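Local coordinates for tRNA-splicing ligase RtcB (Thermus thermophilus, PDB 2EPG), which probably joins RNA ends as a GTP- and manganese-dependent ligase, linking a 3'-phosphate or 2',3'-cyclic phosphate end to a 5'-hydroxyl end, at residues 107-112 with 244-249; 158-163 with 301-306; 180-185 with 336-341; 204-209 with 248-253; 208-213 with 309-314. One frame throughout, in Å; residues are numbered along the deposited sequence.

Contact 1 (107-112 with 244-249); sequences INCGVR and LIHTGS
His246 and Val111 face each other as a non-hydrogen-bonded pair in the antiparallel coupling of strands 110-119 and 240-247, at the heart of the RtcB fold. The hydrogen-bonded pairs beside them are Gly110 with Thr247 and Arg112 with Ile245; the straightest of their bonds runs from Ile245 N to Arg112 O at 2.8 Å. The side chain of His246 leaves the sheet at CB on the same face as Val111. Its CG stands anti to the backbone N (chi1 -166°), which brings the ring back over the partner strand. CG lies 4.0 Å from Gly110 O, and Val111 CG2 sits over one ring face. ND1, buried here, has no partner in the model; His246 is a predicted manganese ligand. At the far edge, CE1 meets Cys109 SG at 3.3 Å, with the sulfur in the ring plane. With an alanine here, the predicted manganese site would probably lack a ligand and Cys109 SG would lose the ring edge it rests against. Val111 CG1 also packs on Leu244 CG at 3.5 Å. Past the strands, Gly248 must be small, because a CB would collide with Cys109 CA. The small, polar Ser249 then fastens the turn: its OG donates to Ile107 O over 2.7 Å, in the carbonyl plane and on a lone pair.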
# COMPACT_ATOMS: atom_id res chain seq x y z
N ILE A 107 -4.32 -1.64 -8.27
CA ILE A 107 -4.73 -2.50 -7.18
C ILE A 107 -3.53 -3.13 -6.51
O ILE A 107 -2.68 -3.75 -7.15
CB ILE A 107 -5.69 -3.59 -7.67
CG1 ILE A 107 -6.95 -2.91 -8.24
CG2 ILE A 107 -6.07 -4.56 -6.51
CD1 ILE A 107 -7.93 -3.86 -8.94
N ASN A 108 -3.50 -2.96 -5.19
CA ASN A 108 -2.43 -3.45 -4.34
C ASN A 108 -1.07 -2.92 -4.72
O ASN A 108 -0.07 -3.63 -4.61
CB ASN A 108 -2.37 -4.97 -4.24
CG ASN A 108 -1.41 -5.45 -3.13
OD1 ASN A 108 -0.87 -4.64 -2.36
ND2 ASN A 108 -1.21 -6.77 -3.03
N CYS A 109 -1.03 -1.69 -5.23
CA CYS A 109 0.24 -1.04 -5.48
C CYS A 109 0.64 -1.03 -4.00
O CYS A 109 -0.18 -0.68 -3.13
CB CYS A 109 0.05 0.40 -5.96
SG CYS A 109 1.56 1.44 -5.89
N GLY A 110 1.86 -1.44 -3.69
CA GLY A 110 2.24 -1.48 -2.29
C GLY A 110 3.72 -1.42 -2.05
O GLY A 110 4.49 -1.08 -2.95
N VAL A 111 4.13 -1.78 -0.84
CA VAL A 111 5.52 -1.70 -0.46
C VAL A 111 6.03 -2.91 0.30
O VAL A 111 5.34 -3.43 1.17
CB VAL A 111 5.76 -0.46 0.45
CG1 VAL A 111 7.23 -0.26 0.69
CG2 VAL A 111 5.11 0.78 -0.18
N ARG A 112 7.24 -3.34 -0.03
CA ARG A 112 7.87 -4.42 0.71
C ARG A 112 9.21 -3.87 1.20
O ARG A 112 9.93 -3.21 0.44
CB ARG A 112 8.13 -5.65 -0.16
CG ARG A 112 9.00 -6.68 0.58
CD ARG A 112 9.13 -8.03 -0.11
NE ARG A 112 7.88 -8.78 -0.22
CZ ARG A 112 7.83 -10.11 -0.35
NH1 ARG A 112 6.68 -10.75 -0.47
NH2 ARG A 112 8.95 -10.81 -0.31
N LEU A 244 13.80 -1.23 -0.13
CA LEU A 244 12.37 -0.95 -0.21
C LEU A 244 11.90 -1.13 -1.66
O LEU A 244 12.43 -0.50 -2.57
CB LEU A 244 12.07 0.47 0.30
CG LEU A 244 10.59 0.86 0.46
CD1 LEU A 244 10.43 1.92 1.58
CD2 LEU A 244 10.07 1.39 -0.86
N ILE A 245 10.90 -1.99 -1.84
CA ILE A 245 10.32 -2.29 -3.15
C ILE A 245 8.91 -1.68 -3.24
O ILE A 245 8.04 -1.99 -2.44
CB ILE A 245 10.20 -3.82 -3.35
CG1 ILE A 245 11.58 -4.47 -3.23
CG2 ILE A 245 9.57 -4.13 -4.70
CD1 ILE A 245 11.54 -6.00 -2.98
N HIS A 246 8.72 -0.82 -4.23
CA HIS A 246 7.46 -0.12 -4.44
C HIS A 246 6.93 -0.45 -5.82
O HIS A 246 7.50 -0.01 -6.83
CB HIS A 246 7.69 1.39 -4.34
CG HIS A 246 6.43 2.19 -4.22
ND1 HIS A 246 5.27 1.87 -4.89
CD2 HIS A 246 6.16 3.31 -3.50
CE1 HIS A 246 4.34 2.76 -4.59
NE2 HIS A 246 4.85 3.64 -3.76
N THR A 247 5.85 -1.22 -5.86
CA THR A 247 5.22 -1.60 -7.11
C THR A 247 3.90 -2.32 -6.83
O THR A 247 3.58 -2.66 -5.67
CB THR A 247 6.15 -2.49 -7.97
OG1 THR A 247 5.53 -2.70 -9.24
CG2 THR A 247 6.39 -3.85 -7.29
N GLY A 248 3.12 -2.55 -7.89
CA GLY A 248 1.82 -3.17 -7.73
C GLY A 248 1.43 -4.30 -8.67
O GLY A 248 2.24 -5.17 -8.98
N SER A 249 0.16 -4.28 -9.11
CA SER A 249 -0.35 -5.32 -9.99
C SER A 249 -0.07 -5.03 -11.47
O SER A 249 -0.53 -5.74 -12.36
CB SER A 249 -1.86 -5.54 -9.76
OG SER A 249 -2.58 -4.32 -9.80

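Contact 2 (158-163 with 301-306); sequences EILKEG and ANFAFA
Leu160 and Phe303 meet where the last turn of helix 153-162 packs across the long helix 288-321, the short axes 7.4 Å apart and crossing at 98°. Such a steep crossing concentrates the tight packing on a few residues. Leu160 and Phe303 lie side by side and point the same way, Leu160 CD2 reaching Phe303 CB at 3.6 Å. Leu252 of helix 250-265 touches both side chains. One turn further along, Ile159 CG2 bears on the methyl of Ala306 at 3.5 Å; the short alanine lets the branched isoleucine come this close to the long helix.

The outer side is looser and more exposed. Lys161 hardly touches the long helix, while Glu158 and Glu162 turn outward, Glu162 pairing with Lys169 in a salt bridge and Glu158 bonding to Trp166.

The helix ends at Gly163, whose positive phi would press a CB against the preceding carbonyl oxygen, so glycine suits the place. Its N still closes the last helical turn on Ile159 O, and its bare CA lets Asn302 come close, with Asn302 CB 3.8 Å from Gly163 CA.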
# COMPACT_ATOMS: atom_id res chain seq x y z
N GLU A 158 -2.74 -19.91 -11.14
CA GLU A 158 -2.67 -20.38 -9.77
C GLU A 158 -2.12 -19.23 -8.91
O GLU A 158 -2.55 -19.04 -7.77
CB GLU A 158 -1.76 -21.61 -9.69
CG GLU A 158 -2.34 -22.78 -10.46
CD GLU A 158 -1.47 -24.02 -10.38
OE1 GLU A 158 -0.31 -23.90 -9.92
OE2 GLU A 158 -1.95 -25.11 -10.78
N ILE A 159 -1.20 -18.45 -9.47
CA ILE A 159 -0.63 -17.33 -8.74
C ILE A 159 -1.72 -16.33 -8.37
O ILE A 159 -1.75 -15.83 -7.24
CB ILE A 159 0.49 -16.63 -9.57
CG1 ILE A 159 1.73 -17.53 -9.58
CG2 ILE A 159 0.87 -15.30 -8.96
CD1 ILE A 159 2.89 -16.98 -10.37
N LEU A 160 -2.64 -16.06 -9.29
CA LEU A 160 -3.71 -15.12 -9.00
C LEU A 160 -4.59 -15.56 -7.83
O LEU A 160 -5.20 -14.73 -7.15
CB LEU A 160 -4.59 -14.89 -10.23
CG LEU A 160 -3.92 -14.36 -11.50
CD1 LEU A 160 -5.01 -14.00 -12.52
CD2 LEU A 160 -3.07 -13.15 -11.19
N LYS A 161 -4.66 -16.87 -7.61
CA LYS A 161 -5.49 -17.41 -6.54
C LYS A 161 -4.76 -17.60 -5.23
O LYS A 161 -5.31 -17.36 -4.15
CB LYS A 161 -6.06 -18.78 -6.95
CG LYS A 161 -7.07 -18.74 -8.07
CD LYS A 161 -7.48 -20.15 -8.54
CE LYS A 161 -6.29 -20.89 -9.15
NZ LYS A 161 -6.63 -22.24 -9.68
N GLU A 162 -3.50 -18.03 -5.33
CA GLU A 162 -2.72 -18.34 -4.14
C GLU A 162 -1.83 -17.23 -3.60
O GLU A 162 -1.46 -17.26 -2.43
CB GLU A 162 -1.89 -19.62 -4.41
CG GLU A 162 -1.10 -20.14 -3.19
CD GLU A 162 -0.38 -21.47 -3.46
OE1 GLU A 162 0.56 -21.81 -2.70
OE2 GLU A 162 -0.76 -22.17 -4.42
N GLY A 163 -1.46 -16.27 -4.44
CA GLY A 163 -0.62 -15.19 -3.95
C GLY A 163 0.88 -15.47 -3.88
O GLY A 163 1.39 -16.37 -4.55
N ALA A 301 -4.72 -8.27 -6.57
CA ALA A 301 -3.91 -8.05 -5.38
C ALA A 301 -2.90 -9.19 -5.18
O ALA A 301 -1.75 -8.95 -4.85
CB ALA A 301 -4.82 -7.90 -4.15
N ASN A 302 -3.35 -10.43 -5.38
CA ASN A 302 -2.47 -11.58 -5.21
C ASN A 302 -1.34 -11.54 -6.21
O ASN A 302 -0.22 -11.99 -5.93
CB ASN A 302 -3.27 -12.89 -5.35
CG ASN A 302 -4.24 -13.10 -4.21
OD1 ASN A 302 -5.16 -13.94 -4.28
ND2 ASN A 302 -4.04 -12.35 -3.13
N PHE A 303 -1.63 -11.00 -7.39
CA PHE A 303 -0.62 -10.88 -8.43
C PHE A 303 0.41 -9.86 -7.97
O PHE A 303 1.62 -10.08 -8.10
CB PHE A 303 -1.26 -10.42 -9.74
CG PHE A 303 -0.27 -10.25 -10.87
CD1 PHE A 303 0.36 -11.36 -11.42
CD2 PHE A 303 0.03 -8.99 -11.36
CE1 PHE A 303 1.29 -11.20 -12.45
CE2 PHE A 303 0.96 -8.83 -12.38
CZ PHE A 303 1.59 -9.94 -12.93
N ALA A 304 -0.07 -8.76 -7.41
CA ALA A 304 0.85 -7.72 -6.92
C ALA A 304 1.70 -8.29 -5.78
O ALA A 304 2.89 -8.03 -5.69
CB ALA A 304 0.06 -6.47 -6.44
N PHE A 305 1.09 -9.07 -4.89
CA PHE A 305 1.87 -9.66 -3.81
C PHE A 305 2.99 -10.54 -4.39
O PHE A 305 4.12 -10.49 -3.93
CB PHE A 305 0.97 -10.51 -2.89
CG PHE A 305 0.25 -9.72 -1.83
CD1 PHE A 305 -1.10 -9.95 -1.58
CD2 PHE A 305 0.91 -8.77 -1.06
CE1 PHE A 305 -1.78 -9.26 -0.58
CE2 PHE A 305 0.25 -8.06 -0.07
CZ PHE A 305 -1.10 -8.30 0.17
N ALA A 306 2.66 -11.33 -5.41
CA ALA A 306 3.63 -12.24 -6.04
C ALA A 306 4.72 -11.48 -6.75
O ALA A 306 5.88 -11.88 -6.75
CB ALA A 306 2.92 -13.16 -7.02

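Contact 3 (180-185 with 336-341); sequences FIESQG and DLAHNN
Glu182 stretches across to strand 336-338 and meets the backbone of Ala338 with its carboxylate. Its CG is anti to the backbone N (chi1 177°) and the chain stays extended beyond, giving it the length to pass at a slant by Leu337, whose CB lies 3.5 Å from Glu182 OE1. Ala338 N donates to Glu182 OE1 over 3.0 Å in a nearly straight bond, meeting the oxygen close to the line of its C-O bond. The other oxygen, OE2, forms a salt bridge with Lys343. The backbone of the residue joins in as well, Glu182 N bonding to Asp336 O at 2.8 Å.

Ile181 and Asp336 are turned differently: they lie side by side and point the same way, with Ile181 CG2 3.9 Å from Asp336 OD2. The methyl thus lies against a carboxylate whose charge is met by Arg112 at OD1 and by Arg308 at OD2. A glutamine in place of Glu182 would probably leave Lys343 without this countercharge.

The two acids keep apart, Glu182 OE1 and Asp336 OD2 being 6.2 Å from each other. Each buried carboxylate has its own basic partners, so both are likely to stay ionised, and Glu182 ties the irregular 180-185 loop to the strand that leads straight into His339 and Asn340 of the predicted GMP site.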
# COMPACT_ATOMS: atom_id res chain seq x y z
N PHE A 180 5.43 -12.46 6.93
CA PHE A 180 5.52 -11.01 7.06
C PHE A 180 4.91 -10.19 5.93
O PHE A 180 5.30 -9.06 5.64
CB PHE A 180 6.98 -10.64 7.31
CG PHE A 180 7.56 -11.41 8.46
CD1 PHE A 180 8.25 -12.60 8.25
CD2 PHE A 180 7.33 -11.00 9.77
CE1 PHE A 180 8.70 -13.38 9.32
CE2 PHE A 180 7.77 -11.76 10.85
CZ PHE A 180 8.46 -12.95 10.63
N ILE A 181 3.92 -10.79 5.28
CA ILE A 181 3.19 -10.11 4.23
C ILE A 181 1.80 -9.94 4.81
O ILE A 181 1.30 -10.84 5.48
CB ILE A 181 3.06 -10.96 2.96
CG1 ILE A 181 4.45 -11.39 2.46
CG2 ILE A 181 2.33 -10.16 1.88
CD1 ILE A 181 4.38 -12.37 1.29
N GLU A 182 1.19 -8.79 4.55
CA GLU A 182 -0.17 -8.53 4.99
C GLU A 182 -1.02 -9.67 4.39
O GLU A 182 -0.87 -10.01 3.21
CB GLU A 182 -0.64 -7.19 4.42
CG GLU A 182 -2.08 -6.83 4.74
CD GLU A 182 -2.60 -5.66 3.91
OE1 GLU A 182 -1.78 -4.92 3.32
OE2 GLU A 182 -3.84 -5.47 3.85
N SER A 183 -1.91 -10.25 5.21
CA SER A 183 -2.79 -11.35 4.79
C SER A 183 -2.01 -12.50 4.21
O SER A 183 -2.52 -13.25 3.38
CB SER A 183 -3.79 -10.87 3.74
OG SER A 183 -4.71 -9.95 4.30
N GLN A 184 -0.75 -12.64 4.64
CA GLN A 184 0.14 -13.67 4.15
C GLN A 184 0.26 -13.64 2.62
O GLN A 184 0.52 -14.67 1.99
CB GLN A 184 -0.31 -15.06 4.66
CG GLN A 184 -0.10 -15.24 6.18
CD GLN A 184 0.43 -16.63 6.57
OE1 GLN A 184 -0.27 -17.66 6.43
NE2 GLN A 184 1.67 -16.67 7.06
N GLY A 185 0.08 -12.46 2.04
CA GLY A 185 0.19 -12.30 0.60
C GLY A 185 -0.90 -12.99 -0.20
O GLY A 185 -0.67 -13.34 -1.35
N ASP A 336 5.39 -6.34 4.40
CA ASP A 336 4.94 -6.05 3.05
C ASP A 336 3.45 -5.74 3.16
O ASP A 336 2.68 -6.55 3.68
CB ASP A 336 5.22 -7.27 2.14
CG ASP A 336 4.68 -7.10 0.72
OD1 ASP A 336 5.42 -7.42 -0.24
OD2 ASP A 336 3.51 -6.67 0.54
N LEU A 337 3.04 -4.55 2.69
CA LEU A 337 1.64 -4.17 2.77
C LEU A 337 1.18 -3.31 1.60
O LEU A 337 1.97 -2.64 0.94
CB LEU A 337 1.33 -3.43 4.08
CG LEU A 337 1.66 -1.92 4.16
CD1 LEU A 337 1.25 -1.36 5.54
CD2 LEU A 337 3.16 -1.71 3.93
N ALA A 338 -0.13 -3.35 1.35
CA ALA A 338 -0.76 -2.61 0.27
C ALA A 338 -1.03 -1.16 0.64
O ALA A 338 -1.20 -0.84 1.81
CB ALA A 338 -2.07 -3.29 -0.10
N HIS A 339 -1.09 -0.31 -0.38
CA HIS A 339 -1.40 1.11 -0.23
C HIS A 339 -2.74 1.40 -0.92
O HIS A 339 -3.33 2.45 -0.72
CB HIS A 339 -0.28 1.99 -0.82
CG HIS A 339 0.91 2.14 0.08
ND1 HIS A 339 1.66 3.30 0.14
CD2 HIS A 339 1.44 1.31 1.01
CE1 HIS A 339 2.59 3.18 1.07
NE2 HIS A 339 2.48 1.98 1.62
N ASN A 340 -3.20 0.46 -1.76
CA ASN A 340 -4.50 0.57 -2.45
C ASN A 340 -5.15 -0.80 -2.34
O ASN A 340 -4.62 -1.78 -2.86
CB ASN A 340 -4.36 0.89 -3.95
CG ASN A 340 -3.81 2.28 -4.22
OD1 ASN A 340 -4.21 3.26 -3.59
ND2 ASN A 340 -2.91 2.38 -5.18
N ASN A 341 -6.30 -0.89 -1.67
CA ASN A 341 -6.97 -2.17 -1.55
C ASN A 341 -8.27 -2.08 -0.76
O ASN A 341 -8.46 -1.17 0.02
CB ASN A 341 -6.05 -3.16 -0.84
CG ASN A 341 -6.06 -4.52 -1.49
OD1 ASN A 341 -5.39 -5.45 -1.02
ND2 ASN A 341 -6.83 -4.66 -2.56
O HOH W 1 -2.36 -2.04 3.63

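Contact 4 (204-209 with 248-253); sequences APQIGT and GSRGLG
Arg250 and Gln206 cross obliquely where a type II beta turn, Gln206 to Thr209, sits against the opening turn of helix 250-265. The hydrogen bonds come first. Arg250 uses NE and NH1 side-on, both directed at one atom, Thr209 OG1, at 2.8 Å and 2.9 Å. The oxygen lies only 4° out of the guanidinium plane, so the pair of bonds fixes the rotation of the group as well as its position. The arginine reaches it by folding: CG is anti to the carbonyl carbon (chi1 -53°), and the chain bends at both of the next two torsions. A weak third bond runs from NE to Thr209 O. Threonine suits this corner because its hydroxyl oxygen can accept from both arginine nitrogens; it also lies suspiciously close to Gln206 O within the turn.

A second polar link joins side chain to backbone. Gln206 extends beyond CG and its OE1 accepts from Gly251 N at 2.7 Å, the donor somewhat tilted from the amide plane.

Packing between flat groups is looser. Gln206 CD lies 3.7 Å above one face of the Arg250 guanidinium, displaced toward its rim, but the two planes are 36° apart and so do not stack squarely. The aliphatic Gln206 CB covers the same group near NH1.

Two glycines make room. Gly208, third in the turn, has a positive phi that a side chain would tolerate badly. At Gly251 the obstacle is the other segment: a CB would lie only 2.8 Å from Gln206 OE1.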
# COMPACT_ATOMS: atom_id res chain seq x y z
N ALA A 204 0.33 -10.58 -17.13
CA ALA A 204 1.02 -11.86 -17.04
C ALA A 204 2.53 -11.82 -17.35
O ALA A 204 3.33 -12.37 -16.60
CB ALA A 204 0.34 -12.89 -17.96
N PRO A 205 2.93 -11.19 -18.46
CA PRO A 205 4.36 -11.13 -18.76
C PRO A 205 5.09 -10.03 -18.00
O PRO A 205 6.27 -9.79 -18.22
CB PRO A 205 4.37 -10.88 -20.27
CG PRO A 205 3.18 -9.99 -20.45
CD PRO A 205 2.13 -10.67 -19.58
N GLN A 206 4.37 -9.36 -17.10
CA GLN A 206 4.99 -8.28 -16.33
C GLN A 206 5.41 -8.72 -14.93
O GLN A 206 6.05 -7.96 -14.21
CB GLN A 206 4.03 -7.09 -16.23
CG GLN A 206 3.56 -6.53 -17.58
CD GLN A 206 2.58 -5.37 -17.45
OE1 GLN A 206 1.55 -5.47 -16.76
NE2 GLN A 206 2.88 -4.26 -18.12
N ILE A 207 5.06 -9.95 -14.55
CA ILE A 207 5.41 -10.42 -13.22
C ILE A 207 6.92 -10.34 -13.03
O ILE A 207 7.69 -10.72 -13.91
CB ILE A 207 4.91 -11.88 -12.95
CG1 ILE A 207 5.03 -12.23 -11.47
CG2 ILE A 207 5.68 -12.88 -13.77
CD1 ILE A 207 4.36 -13.54 -11.11
N GLY A 208 7.33 -9.80 -11.89
CA GLY A 208 8.75 -9.67 -11.62
C GLY A 208 9.36 -8.39 -12.12
O GLY A 208 10.58 -8.28 -12.24
N THR A 209 8.53 -7.39 -12.42
CA THR A 209 9.03 -6.10 -12.92
C THR A 209 8.43 -4.98 -12.10
O THR A 209 7.34 -5.10 -11.57
CB THR A 209 8.66 -5.87 -14.39
OG1 THR A 209 7.23 -5.80 -14.52
CG2 THR A 209 9.17 -7.01 -15.26
N GLY A 248 3.12 -2.55 -7.89
CA GLY A 248 1.82 -3.17 -7.73
C GLY A 248 1.43 -4.30 -8.67
O GLY A 248 2.24 -5.17 -8.98
N SER A 249 0.16 -4.28 -9.11
CA SER A 249 -0.35 -5.32 -9.99
C SER A 249 -0.07 -5.03 -11.47
O SER A 249 -0.53 -5.74 -12.36
CB SER A 249 -1.86 -5.54 -9.76
OG SER A 249 -2.58 -4.32 -9.80
N ARG A 250 0.69 -3.97 -11.71
CA ARG A 250 1.08 -3.59 -13.05
C ARG A 250 -0.12 -3.37 -14.00
O ARG A 250 -1.09 -2.71 -13.63
CB ARG A 250 2.03 -4.65 -13.59
CG ARG A 250 3.20 -4.89 -12.64
CD ARG A 250 4.29 -3.81 -12.73
NE ARG A 250 5.19 -4.04 -13.86
CZ ARG A 250 5.09 -3.43 -15.05
NH1 ARG A 250 5.95 -3.73 -16.02
NH2 ARG A 250 4.15 -2.51 -15.25
N GLY A 251 -0.06 -3.90 -15.21
CA GLY A 251 -1.18 -3.68 -16.11
C GLY A 251 -2.46 -4.44 -15.79
O GLY A 251 -3.56 -4.01 -16.15
N LEU A 252 -2.31 -5.56 -15.10
CA LEU A 252 -3.43 -6.41 -14.74
C LEU A 252 -4.43 -5.70 -13.81
O LEU A 252 -5.64 -5.70 -14.06
CB LEU A 252 -2.88 -7.68 -14.11
CG LEU A 252 -3.72 -8.95 -13.99
CD1 LEU A 252 -2.78 -10.14 -13.92
CD2 LEU A 252 -4.60 -8.86 -12.78
N GLY A 253 -3.92 -5.08 -12.75
CA GLY A 253 -4.80 -4.40 -11.82
C GLY A 253 -5.46 -3.18 -12.42
O GLY A 253 -6.64 -2.90 -12.17

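Contact 5 (208-213 with 309-314); sequences GTLGSG and QLIAHF
Thr209 O is approached by several groups at once: Ile311 CD1 of helix 288-321 touches it at 3.8 Å, Asn307 ND2 of the same helix donates a hydrogen bond to it, and Arg250 NE adds a weak one. Asn307, one turn before Ile311, also bonds to Gly208 N through its OD1, so a single amide side chain holds two backbone groups of the loop.

Gly208 O meets the helix through carbon atoms. Phe314 CE2 comes to it at 3.8 Å, and the oxygen lies in the plane of the ring, at its edge, where the hydrogens of an aromatic carry slight positive charge. Ile311 CG1 approaches the same oxygen at 4.1 Å.

Glycine is needed at this point. The backbone angles of Gly208 would jam a CB against the preceding carbonyl, and that CB would also run into Leu310 CD1, which already rests 3.5 Å from Gly208 CA. The carbonyl oxygen of Leu310 sits above one face of the Phe314 ring, near the rim.

Further along the loop, Ile311 CD1 packs on Leu210 CD2 at 3.8 Å, the two side chains crossing at about a right angle. Beside this apolar patch, Thr247 OG1 bonds to Leu210 O.

In all, the start of a glycine-rich loop, Gly208 to Leu210, packs on the long helix 288-321. The loop runs on into Asn214 to Glu218, the predicted GMP- and manganese-binding segment of the RtcB active site.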
# COMPACT_ATOMS: atom_id res chain seq x y z
N GLY A 208 7.33 -9.80 -11.89
CA GLY A 208 8.75 -9.67 -11.62
C GLY A 208 9.36 -8.39 -12.12
O GLY A 208 10.58 -8.28 -12.24
N THR A 209 8.53 -7.39 -12.42
CA THR A 209 9.03 -6.10 -12.92
C THR A 209 8.43 -4.98 -12.10
O THR A 209 7.34 -5.10 -11.57
CB THR A 209 8.66 -5.87 -14.39
OG1 THR A 209 7.23 -5.80 -14.52
CG2 THR A 209 9.17 -7.01 -15.26
N LEU A 210 9.17 -3.87 -12.01
CA LEU A 210 8.74 -2.72 -11.24
C LEU A 210 7.66 -1.89 -11.91
O LEU A 210 6.73 -1.42 -11.25
CB LEU A 210 9.97 -1.84 -10.94
CG LEU A 210 10.95 -2.48 -9.95
CD1 LEU A 210 12.31 -1.76 -9.95
CD2 LEU A 210 10.32 -2.42 -8.57
N GLY A 211 7.78 -1.71 -13.22
CA GLY A 211 6.81 -0.91 -13.94
C GLY A 211 7.33 0.52 -14.02
O GLY A 211 8.44 0.80 -13.60
N SER A 212 6.52 1.42 -14.56
CA SER A 212 6.95 2.81 -14.69
C SER A 212 6.21 3.70 -13.71
O SER A 212 5.56 3.23 -12.78
CB SER A 212 6.70 3.29 -16.12
OG SER A 212 7.35 2.44 -17.05
N GLY A 213 6.32 5.01 -13.94
CA GLY A 213 5.66 5.94 -13.05
C GLY A 213 6.47 6.03 -11.78
O GLY A 213 7.70 6.02 -11.82
N GLN A 309 7.14 -10.36 -4.25
CA GLN A 309 7.86 -11.52 -3.76
C GLN A 309 8.95 -11.90 -4.76
O GLN A 309 10.09 -12.17 -4.37
CB GLN A 309 6.90 -12.70 -3.56
CG GLN A 309 7.59 -14.00 -3.14
CD GLN A 309 8.28 -13.90 -1.76
OE1 GLN A 309 7.71 -13.38 -0.80
NE2 GLN A 309 9.50 -14.41 -1.67
N LEU A 310 8.62 -11.87 -6.06
CA LEU A 310 9.59 -12.24 -7.10
C LEU A 310 10.74 -11.25 -7.12
O LEU A 310 11.90 -11.64 -7.21
CB LEU A 310 8.95 -12.26 -8.50
CG LEU A 310 9.19 -13.49 -9.40
CD1 LEU A 310 8.92 -13.13 -10.87
CD2 LEU A 310 10.61 -14.01 -9.24
N ILE A 311 10.42 -9.97 -7.04
CA ILE A 311 11.45 -8.95 -7.05
C ILE A 311 12.39 -9.14 -5.86
O ILE A 311 13.60 -9.01 -5.99
CB ILE A 311 10.83 -7.54 -7.03
CG1 ILE A 311 10.06 -7.31 -8.34
CG2 ILE A 311 11.93 -6.47 -6.88
CD1 ILE A 311 9.23 -6.04 -8.37
N ALA A 312 11.82 -9.47 -4.71
CA ALA A 312 12.63 -9.69 -3.51
C ALA A 312 13.60 -10.84 -3.75
O ALA A 312 14.75 -10.80 -3.31
CB ALA A 312 11.74 -9.98 -2.31
N HIS A 313 13.14 -11.88 -4.46
CA HIS A 313 14.00 -13.03 -4.75
C HIS A 313 15.18 -12.56 -5.60
O HIS A 313 16.33 -12.92 -5.32
CB HIS A 313 13.21 -14.12 -5.51
CG HIS A 313 14.03 -15.33 -5.84
ND1 HIS A 313 14.45 -16.23 -4.89
CD2 HIS A 313 14.53 -15.77 -7.02
CE1 HIS A 313 15.17 -17.18 -5.46
NE2 HIS A 313 15.24 -16.92 -6.76
N PHE A 314 14.91 -11.74 -6.61
CA PHE A 314 15.96 -11.20 -7.47
C PHE A 314 16.89 -10.27 -6.70
O PHE A 314 18.06 -10.18 -7.02
CB PHE A 314 15.37 -10.41 -8.67
CG PHE A 314 14.48 -11.22 -9.57
CD1 PHE A 314 14.65 -12.60 -9.71
CD2 PHE A 314 13.49 -10.59 -10.33
CE1 PHE A 314 13.84 -13.35 -10.58
CE2 PHE A 314 12.68 -11.32 -11.21
CZ PHE A 314 12.85 -12.70 -11.34

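How the contacts relate
Along the chain the first segments come in the order 107-112, 158-163, 180-185, 204-209 and 208-213, and their partners follow between 244 and 341. Contact 1 lies nearest the middle of the chain; contacts 3 and 5 are each centred 9 Å from it. Contacts 1 and 3 share the sheet in which strands 110-119 and 332-347 are neighbours, with a probable backbone bond from Asn108 N to Asn340 O between them. Helix 288-321 supplies contacts 2 and 5 and passes close to the rest. Contacts 4 and 5 share Gly208 and Thr209, while contacts 3 and 4 do not touch. Together they join strands and loops that carry predicted metal and GMP ligands to helices 288-321, 153-162 and 250-265.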